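Local structure of hypothetical protein aq_1956 (Aquifex aeolicus, 2YVT) at residues 6-14 with 216-224; 35-43 with 77-88. The protein is of unknown function but belongs to the calcineurin-like metallophosphoesterase superfamily, whose members typically cleave phosphoesters with metal ions. One frame throughout, in Å; residues are numbered along the deposited sequence.

Contact 1. Residues 6-14 with 216-224; sequences RKVLAIKNF and AIVGHVGKG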
loop_
_atom_site.group_PDB
_atom_site.type_symbol
_atom_site.label_atom_id
_atom_site.label_comp_id
_atom_site.label_asym_id
_atom_site.label_seq_id
_atom_site.Cartn_x
_atom_site.Cartn_y
_atom_site.Cartn_z
ATOM N N ARG A 6 10.658 -13.161 12.185
ATOM C CA ARG A 6 10.348 -12.735 10.826
ATOM C C ARG A 6 9.806 -11.324 10.968
ATOM O O ARG A 6 8.621 -11.119 11.247
ATOM C CB ARG A 6 9.316 -13.669 10.196
ATOM C CG ARG A 6 9.797 -15.115 9.993
ATOM C CD ARG A 6 10.885 -15.207 8.925
ATOM N NE ARG A 6 11.311 -16.583 8.662
ATOM C CZ ARG A 6 12.369 -17.171 9.220
ATOM N NH1 ARG A 6 13.127 -16.518 10.096
ATOM N NH2 ARG A 6 12.666 -18.425 8.902
ATOM N N LYS A 7 10.697 -10.355 10.807
ATOM C CA LYS A 7 10.420 -8.980 11.195
ATOM C C LYS A 7 10.031 -8.139 9.986
ATOM O O LYS A 7 10.670 -8.209 8.939
ATOM C CB LYS A 7 11.625 -8.370 11.912
ATOM C CG LYS A 7 11.951 -9.027 13.260
ATOM C CD LYS A 7 13.157 -8.364 13.928
ATOM C CE LYS A 7 13.668 -9.161 15.138
ATOM N NZ LYS A 7 12.773 -9.083 16.335
ATOM N N VAL A 8 8.982 -7.339 10.153
ATOM C CA VAL A 8 8.458 -6.507 9.069
ATOM C C VAL A 8 8.427 -5.054 9.520
ATOM O O VAL A 8 7.884 -4.747 10.583
ATOM C CB VAL A 8 7.004 -6.927 8.675
ATOM C CG1 VAL A 8 6.488 -6.083 7.511
ATOM C CG2 VAL A 8 6.933 -8.416 8.332
ATOM N N LEU A 9 9.037 -4.171 8.732
ATOM C CA LEU A 9 8.900 -2.725 8.947
ATOM C C LEU A 9 7.942 -2.223 7.878
ATOM O O LEU A 9 8.197 -2.417 6.692
ATOM C CB LEU A 9 10.256 -2.013 8.821
ATOM C CG LEU A 9 10.392 -0.534 9.253
ATOM C CD1 LEU A 9 11.868 -0.137 9.189
ATOM C CD2 LEU A 9 9.569 0.452 8.441
ATOM N N ALA A 10 6.853 -1.577 8.291
ATOM C CA ALA A 10 5.859 -1.068 7.334
ATOM C C ALA A 10 5.641 0.427 7.479
ATOM O O ALA A 10 5.571 0.946 8.593
ATOM C CB ALA A 10 4.529 -1.812 7.493
ATOM N N ILE A 11 5.534 1.103 6.337
ATOM C CA ILE A 11 5.110 2.504 6.287
ATOM C C ILE A 11 3.958 2.659 5.293
ATOM O O ILE A 11 3.709 1.775 4.463
ATOM C CB ILE A 11 6.275 3.464 5.897
ATOM C CG1 ILE A 11 6.741 3.219 4.449
ATOM C CG2 ILE A 11 7.417 3.350 6.905
ATOM C CD1 ILE A 11 7.724 4.279 3.938
ATOM N N LYS A 12 3.256 3.785 5.379
ATOM C CA LYS A 12 2.205 4.116 4.416
ATOM C C LYS A 12 2.211 5.609 4.135
ATOM O O LYS A 12 2.688 6.399 4.959
ATOM C CB LYS A 12 0.820 3.623 4.877
ATOM C CG LYS A 12 0.224 4.292 6.136
ATOM C CD LYS A 12 -0.726 5.422 5.794
ATOM C CE LYS A 12 -1.320 6.057 7.051
ATOM N NZ LYS A 12 -2.633 5.436 7.426
ATOM N N ASN A 13 1.683 5.983 2.973
ATOM C CA ASN A 13 1.648 7.381 2.531
ATOM C C ASN A 13 3.038 8.014 2.538
ATOM O O ASN A 13 3.280 9.031 3.201
ATOM C CB ASN A 13 0.640 8.204 3.351
ATOM C CG ASN A 13 -0.800 7.972 2.915
ATOM O OD1 ASN A 13 -1.072 7.640 1.754
ATOM N ND2 ASN A 13 -1.736 8.180 3.839
ATOM N N PHE A 14 3.944 7.396 1.781
ATOM C CA PHE A 14 5.282 7.948 1.552
ATOM C C PHE A 14 5.185 9.387 1.034
ATOM O O PHE A 14 5.929 10.264 1.491
ATOM C CB PHE A 14 6.073 7.050 0.591
ATOM C CG PHE A 14 7.381 7.629 0.178
ATOM C CD1 PHE A 14 8.440 7.685 1.080
ATOM C CD2 PHE A 14 7.562 8.122 -1.115
ATOM C CE1 PHE A 14 9.658 8.239 0.698
ATOM C CE2 PHE A 14 8.777 8.684 -1.504
ATOM C CZ PHE A 14 9.824 8.742 -0.596
ATOM N N ALA A 216 -3.130 -8.293 8.017
ATOM C CA ALA A 216 -3.362 -7.339 6.943
ATOM C C ALA A 216 -2.654 -6.033 7.283
ATOM O O ALA A 216 -2.827 -5.497 8.376
ATOM C CB ALA A 216 -4.858 -7.113 6.725
ATOM N N ILE A 217 -1.842 -5.545 6.351
ATOM C CA ILE A 217 -1.156 -4.260 6.507
ATOM C C ILE A 217 -1.861 -3.273 5.583
ATOM O O ILE A 217 -2.058 -3.559 4.411
ATOM C CB ILE A 217 0.346 -4.375 6.157
ATOM C CG1 ILE A 217 1.036 -5.380 7.095
ATOM C CG2 ILE A 217 1.012 -2.997 6.213
ATOM C CD1 ILE A 217 2.428 -5.813 6.652
ATOM N N VAL A 218 -2.278 -2.131 6.123
ATOM C CA VAL A 218 -3.184 -1.236 5.393
ATOM C C VAL A 218 -2.739 0.226 5.462
ATOM O O VAL A 218 -1.940 0.591 6.326
ATOM C CB VAL A 218 -4.663 -1.399 5.871
ATOM C CG1 VAL A 218 -5.185 -2.839 5.578
ATOM C CG2 VAL A 218 -4.794 -1.063 7.354
ATOM N N GLY A 219 -3.268 1.054 4.560
ATOM C CA GLY A 219 -2.816 2.442 4.421
ATOM C C GLY A 219 -3.917 3.494 4.471
ATOM O O GLY A 219 -4.740 3.509 5.389
ATOM N N HIS A 220 -3.931 4.378 3.472
ATOM C CA HIS A 220 -4.916 5.463 3.391
ATOM C C HIS A 220 -4.973 6.201 4.740
ATOM O O HIS A 220 -3.921 6.547 5.290
ATOM C CB HIS A 220 -6.279 4.923 2.906
ATOM C CG HIS A 220 -7.246 5.976 2.453
ATOM N ND1 HIS A 220 -6.867 7.239 2.044
ATOM C CD2 HIS A 220 -8.592 5.928 2.317
ATOM C CE1 HIS A 220 -7.942 7.925 1.687
ATOM N NE2 HIS A 220 -9.001 7.147 1.835
ATOM N N VAL A 221 -6.171 6.407 5.286
ATOM C CA VAL A 221 -6.329 7.083 6.568
ATOM C C VAL A 221 -6.482 6.064 7.691
ATOM O O VAL A 221 -7.263 5.109 7.576
ATOM C CB VAL A 221 -7.556 8.035 6.539
ATOM C CG1 VAL A 221 -7.916 8.521 7.950
ATOM C CG2 VAL A 221 -7.279 9.203 5.611
ATOM N N GLY A 222 -5.723 6.261 8.768
ATOM C CA GLY A 222 -5.845 5.426 9.959
ATOM C C GLY A 222 -4.516 5.167 10.639
ATOM O O GLY A 222 -3.444 5.439 10.080
ATOM N N LYS A 223 -4.591 4.636 11.856
ATOM C CA LYS A 223 -3.407 4.277 12.635
ATOM C C LYS A 223 -3.830 3.374 13.766
ATOM O O LYS A 223 -4.707 3.727 14.558
ATOM C CB LYS A 223 -2.705 5.510 13.221
ATOM C CG LYS A 223 -1.475 5.153 14.074
ATOM C CD LYS A 223 -0.783 6.390 14.622
ATOM C CE LYS A 223 -1.681 7.168 15.574
ATOM N NZ LYS A 223 -1.886 6.477 16.881
ATOM N N GLY A 224 -3.191 2.216 13.860
ATOM C CA GLY A 224 -3.470 1.316 14.966
ATOM C C GLY A 224 -3.326 -0.125 14.574
ATOM O O GLY A 224 -2.892 -0.445 13.468
HETATM O O HOH W 1 -4.593 8.788 2.785
#
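The imidazole of H220 and the carboxamide of N13 meet through one water. V221 CG2 lies over one face of the H220 ring, nearer the ring's edge than its centre, and the ring of Y181 also packs against the imidazole. The water is 2.8 Å from H220 ND1 and accepts a bond from N13 ND2 at 3.1 Å. E238 takes a second bond from the same ND2, while N41 holds the amide oxygen, so both ends of the amide are fixed.

Two peptide carbonyls of 216-224, those of H220 and G222, receive K12. A chi1 of 66° tucks its CG in over the main chain, and further bends at chi2 and chi4 carry the chain alongside G219, where K12 CB lies 3.9 Å from G219 CA. K12 NZ then bonds H220 O at 2.7 Å from well above the carbonyl plane, 49° out of it. It reaches G222 O at 2.8 Å with a smaller tilt of 23°. Behind this polar end, I217 bridges the two strands with apolar contacts: its CG2 lies 3.9 Å from A10 CB, and its CD1 touches V8 CG1 more loosely.

H220 O, G222 O and N235 OD1 give the buried NZ three acceptors, matching the three N-H groups of a lysine tip. K12 thereby ties loop 219-222, where the superfamily's GHxH motif would be expected, to the C-terminal part of strand 7-12, joining the two sheets of the sandwich.

Contact 2. Residues 35-43 with 77-88; sequences ILVVVGNIL and TLDKFFREIGEL
A beta-alpha-beta crossover links the parallel neighbours 35-39 and 91-95, and its long helix 65-86 packs here against the first strand and the turn that follows it. The strand and helix segments run nearly antiparallel, at 158°, with their axes 11.8 Å apart. No hydrogen bond joins them; the interface is aliphatic around one aromatic ring.

F81 carries its middle. With CG anti to the backbone N (chi1 167°), the ring extends from the helix toward the sheet and receives I42 over one face: I42 CG2 stands 3.7 Å from the ring centroid, 20° off the normal, in a CH-pi contact. I42 CD1 reaches farther along the ring, to F81 CE2 at 3.8 Å. V38 comes to the edge instead, its CG1 3.9 Å from F81 CZ near the ring plane.

Toward the start of the strand the contact thins to branched tips, with L36 CD2 4.0 Å from L88 CD1 and V38 CG2 near I85 CD1. At the other end L43 CD2 touches T77 CG2 at 3.5 Å and packs across L78 CD2. T77 turns its hydroxyl back to Y73 O and faces L43 with its methyl. F106 of helix 103-112 touches both I42 and L78, extending this apolar layer. Such helix-on-sheet packing, on an inner strand of a mixed sheet, in its parallel part, is typical of the alpha/beta sandwich of calcineurin-like metallophosphoesterases.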
loop_
_atom_site.group_PDB
_atom_site.type_symbol
_atom_site.label_atom_id
_atom_site.label_comp_id
_atom_site.label_asym_id
_atom_site.label_seq_id
_atom_site.Cartn_x
_atom_site.Cartn_y
_atom_site.Cartn_z
ATOM N N ILE A 35 11.796 -7.789 6.073
ATOM C CA ILE A 35 11.130 -7.153 4.933
ATOM C C ILE A 35 10.686 -5.735 5.255
ATOM O O ILE A 35 10.376 -5.418 6.402
ATOM C CB ILE A 35 9.940 -7.967 4.362
ATOM C CG1 ILE A 35 8.856 -8.208 5.408
ATOM C CG2 ILE A 35 10.415 -9.278 3.727
ATOM C CD1 ILE A 35 7.545 -8.747 4.796
ATOM N N LEU A 36 10.716 -4.894 4.225
ATOM C CA LEU A 36 10.171 -3.550 4.270
ATOM C C LEU A 36 8.908 -3.537 3.423
ATOM O O LEU A 36 8.913 -4.009 2.280
ATOM C CB LEU A 36 11.190 -2.547 3.710
ATOM C CG LEU A 36 10.722 -1.109 3.474
ATOM C CD1 LEU A 36 10.333 -0.411 4.783
ATOM C CD2 LEU A 36 11.817 -0.339 2.760
ATOM N N VAL A 37 7.823 -3.023 3.990
ATOM C CA VAL A 37 6.575 -2.866 3.249
ATOM C C VAL A 37 6.289 -1.384 3.095
ATOM O O VAL A 37 6.222 -0.655 4.085
ATOM C CB VAL A 37 5.388 -3.572 3.961
ATOM C CG1 VAL A 37 4.059 -3.203 3.304
ATOM C CG2 VAL A 37 5.581 -5.080 3.934
ATOM N N VAL A 38 6.140 -0.936 1.850
ATOM C CA VAL A 38 5.764 0.458 1.582
ATOM C C VAL A 38 4.386 0.446 0.946
ATOM O O VAL A 38 4.223 -0.029 -0.183
ATOM C CB VAL A 38 6.756 1.184 0.639
ATOM C CG1 VAL A 38 6.357 2.638 0.487
ATOM C CG2 VAL A 38 8.195 1.090 1.178
ATOM N N VAL A 39 3.391 0.935 1.689
ATOM C CA VAL A 39 2.046 1.096 1.147
ATOM C C VAL A 39 1.935 2.525 0.627
ATOM O O VAL A 39 2.483 3.456 1.233
ATOM C CB VAL A 39 0.953 0.843 2.222
ATOM C CG1 VAL A 39 -0.449 0.883 1.589
ATOM C CG2 VAL A 39 1.183 -0.491 2.930
ATOM N N GLY A 40 1.249 2.702 -0.499
ATOM C CA GLY A 40 1.028 4.036 -1.033
ATOM C C GLY A 40 0.214 4.904 -0.073
ATOM O O GLY A 40 -0.232 4.435 0.974
ATOM N N ASN A 41 -0.002 6.169 -0.416
ATOM C CA ASN A 41 0.448 6.774 -1.655
ATOM C C ASN A 41 1.938 7.025 -1.731
ATOM O O ASN A 41 2.540 7.545 -0.786
ATOM C CB ASN A 41 -0.279 8.099 -1.829
ATOM C CG ASN A 41 -1.771 7.909 -1.849
ATOM O OD1 ASN A 41 -2.514 8.333 -0.925
ATOM N ND2 ASN A 41 -2.226 7.213 -2.860
ATOM N N ILE A 42 2.518 6.655 -2.869
ATOM C CA ILE A 42 3.906 6.999 -3.175
ATOM C C ILE A 42 3.971 8.447 -3.658
ATOM O O ILE A 42 4.784 9.237 -3.172
ATOM C CB ILE A 42 4.516 6.051 -4.225
ATOM C CG1 ILE A 42 4.560 4.625 -3.669
ATOM C CG2 ILE A 42 5.919 6.527 -4.626
ATOM C CD1 ILE A 42 4.566 3.542 -4.708
ATOM N N LEU A 43 3.095 8.776 -4.601
ATOM C CA LEU A 43 3.009 10.120 -5.184
ATOM C C LEU A 43 1.977 11.006 -4.506
ATOM O O LEU A 43 1.053 10.523 -3.850
ATOM C CB LEU A 43 2.617 10.015 -6.656
ATOM C CG LEU A 43 3.547 9.216 -7.565
ATOM C CD1 LEU A 43 2.985 9.194 -8.979
ATOM C CD2 LEU A 43 4.967 9.792 -7.541
ATOM N N THR A 77 9.576 11.008 -10.605
ATOM C CA THR A 77 9.372 10.843 -9.171
ATOM C C THR A 77 9.293 9.360 -8.803
ATOM O O THR A 77 9.880 8.933 -7.813
ATOM C CB THR A 77 8.126 11.606 -8.700
ATOM O OG1 THR A 77 8.231 12.968 -9.126
ATOM C CG2 THR A 77 7.995 11.568 -7.174
ATOM N N LEU A 78 8.607 8.569 -9.621
ATOM C CA LEU A 78 8.566 7.120 -9.379
ATOM C C LEU A 78 9.941 6.475 -9.514
ATOM O O LEU A 78 10.321 5.621 -8.702
ATOM C CB LEU A 78 7.571 6.437 -10.315
ATOM C CG LEU A 78 6.092 6.670 -10.009
ATOM C CD1 LEU A 78 5.235 6.075 -11.126
ATOM C CD2 LEU A 78 5.701 6.106 -8.648
ATOM N N ASP A 79 10.699 6.891 -10.528
ATOM C CA ASP A 79 12.045 6.365 -10.707
ATOM C C ASP A 79 12.902 6.688 -9.488
ATOM O O ASP A 79 13.654 5.836 -9.007
ATOM C CB ASP A 79 12.678 6.933 -11.977
ATOM C CG ASP A 79 12.067 6.373 -13.241
ATOM O OD1 ASP A 79 11.283 5.401 -13.178
ATOM O OD2 ASP A 79 12.378 6.926 -14.323
ATOM N N LYS A 80 12.763 7.908 -8.971
ATOM C CA LYS A 80 13.507 8.318 -7.780
ATOM C C LYS A 80 13.091 7.504 -6.561
ATOM O O LYS A 80 13.937 7.102 -5.754
ATOM C CB LYS A 80 13.311 9.812 -7.516
ATOM C CG LYS A 80 14.158 10.365 -6.390
ATOM C CD LYS A 80 13.912 11.851 -6.288
ATOM C CE LYS A 80 14.597 12.480 -5.095
ATOM N NZ LYS A 80 14.238 13.933 -5.053
ATOM N N PHE A 81 11.791 7.238 -6.442
ATOM C CA PHE A 81 11.296 6.397 -5.360
ATOM C C PHE A 81 11.913 4.994 -5.424
ATOM O O PHE A 81 12.412 4.491 -4.423
ATOM C CB PHE A 81 9.768 6.299 -5.405
ATOM C CG PHE A 81 9.204 5.211 -4.525
ATOM C CD1 PHE A 81 9.038 5.412 -3.162
ATOM C CD2 PHE A 81 8.833 3.981 -5.069
ATOM C CE1 PHE A 81 8.517 4.407 -2.345
ATOM C CE2 PHE A 81 8.309 2.971 -4.261
ATOM C CZ PHE A 81 8.157 3.184 -2.897
ATOM N N PHE A 82 11.876 4.353 -6.590
ATOM C CA PHE A 82 12.418 3.001 -6.650
ATOM C C PHE A 82 13.910 2.967 -6.372
ATOM O O PHE A 82 14.387 2.074 -5.673
ATOM C CB PHE A 82 12.069 2.306 -7.963
ATOM C CG PHE A 82 10.634 1.888 -8.044
ATOM C CD1 PHE A 82 10.166 0.825 -7.272
ATOM C CD2 PHE A 82 9.740 2.564 -8.863
ATOM C CE1 PHE A 82 8.824 0.434 -7.327
ATOM C CE2 PHE A 82 8.398 2.185 -8.929
ATOM C CZ PHE A 82 7.938 1.116 -8.156
ATOM N N ARG A 83 14.638 3.965 -6.866
ATOM C CA ARG A 83 16.070 4.045 -6.579
ATOM C C ARG A 83 16.335 4.204 -5.076
ATOM O O ARG A 83 17.111 3.452 -4.491
ATOM C CB ARG A 83 16.723 5.186 -7.375
ATOM C CG ARG A 83 18.153 5.493 -6.950
ATOM C CD ARG A 83 18.849 6.432 -7.923
ATOM N NE ARG A 83 18.132 7.695 -8.092
ATOM C CZ ARG A 83 18.220 8.745 -7.276
ATOM N NH1 ARG A 83 18.996 8.714 -6.197
ATOM N NH2 ARG A 83 17.515 9.840 -7.540
ATOM N N GLU A 84 15.674 5.176 -4.448
ATOM C CA GLU A 84 15.987 5.501 -3.060
ATOM C C GLU A 84 15.489 4.445 -2.082
ATOM O O GLU A 84 16.147 4.154 -1.086
ATOM C CB GLU A 84 15.506 6.917 -2.709
ATOM C CG GLU A 84 16.247 7.971 -3.526
ATOM C CD GLU A 84 16.245 9.355 -2.912
ATOM O OE1 GLU A 84 15.770 9.526 -1.780
ATOM O OE2 GLU A 84 16.733 10.280 -3.586
ATOM N N ILE A 85 14.342 3.843 -2.381
ATOM C CA ILE A 85 13.901 2.690 -1.604
ATOM C C ILE A 85 14.811 1.482 -1.857
ATOM O O ILE A 85 15.212 0.802 -0.916
ATOM C CB ILE A 85 12.426 2.334 -1.892
ATOM C CG1 ILE A 85 11.505 3.417 -1.330
ATOM C CG2 ILE A 85 12.065 0.955 -1.303
ATOM C CD1 ILE A 85 11.523 3.550 0.207
ATOM N N GLY A 86 15.134 1.228 -3.126
ATOM C CA GLY A 86 16.019 0.116 -3.492
ATOM C C GLY A 86 17.353 0.161 -2.763
ATOM O O GLY A 86 17.826 -0.859 -2.256
ATOM N N GLU A 87 17.936 1.356 -2.685
ATOM C CA GLU A 87 19.228 1.560 -2.019
ATOM C C GLU A 87 19.219 1.289 -0.510
ATOM O O GLU A 87 20.280 1.177 0.104
ATOM C CB GLU A 87 19.758 2.965 -2.312
ATOM C CG GLU A 87 20.204 3.116 -3.760
ATOM C CD GLU A 87 20.905 4.428 -4.046
ATOM O OE1 GLU A 87 21.035 5.266 -3.126
ATOM O OE2 GLU A 87 21.336 4.616 -5.203
ATOM N N LEU A 88 18.032 1.178 0.089
ATOM C CA LEU A 88 17.943 0.783 1.497
ATOM C C LEU A 88 18.358 -0.679 1.685
ATOM O O LEU A 88 18.718 -1.096 2.792
ATOM C CB LEU A 88 16.534 1.018 2.052
ATOM C CG LEU A 88 16.078 2.479 2.070
ATOM C CD1 LEU A 88 14.618 2.544 2.500
ATOM C CD2 LEU A 88 16.970 3.290 3.008
#

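Overall arrangement
The centres of contacts 1 and 2 lie 14 Å apart, and contact 2 is nested within the chain loop closed by contact 1. Strands 7-12 and 35-39 are neighbours in one sheet, where L9 O and V37 N are 2.8 Å apart in a probable hydrogen bond. Contact 1 joins strand 7-12 to the second sheet, whereas contact 2 joins strand 35-39 to a helix. Past the strands, N13 OD1 is 2.8 Å from N41 N. The F14 ring meets that of F81 in the helix of contact 2. In the superfamily, loops at such strand ends usually carry metal ligands; K12 and F14 stand where its D-x-H motif would be expected, so metal binding here remains open.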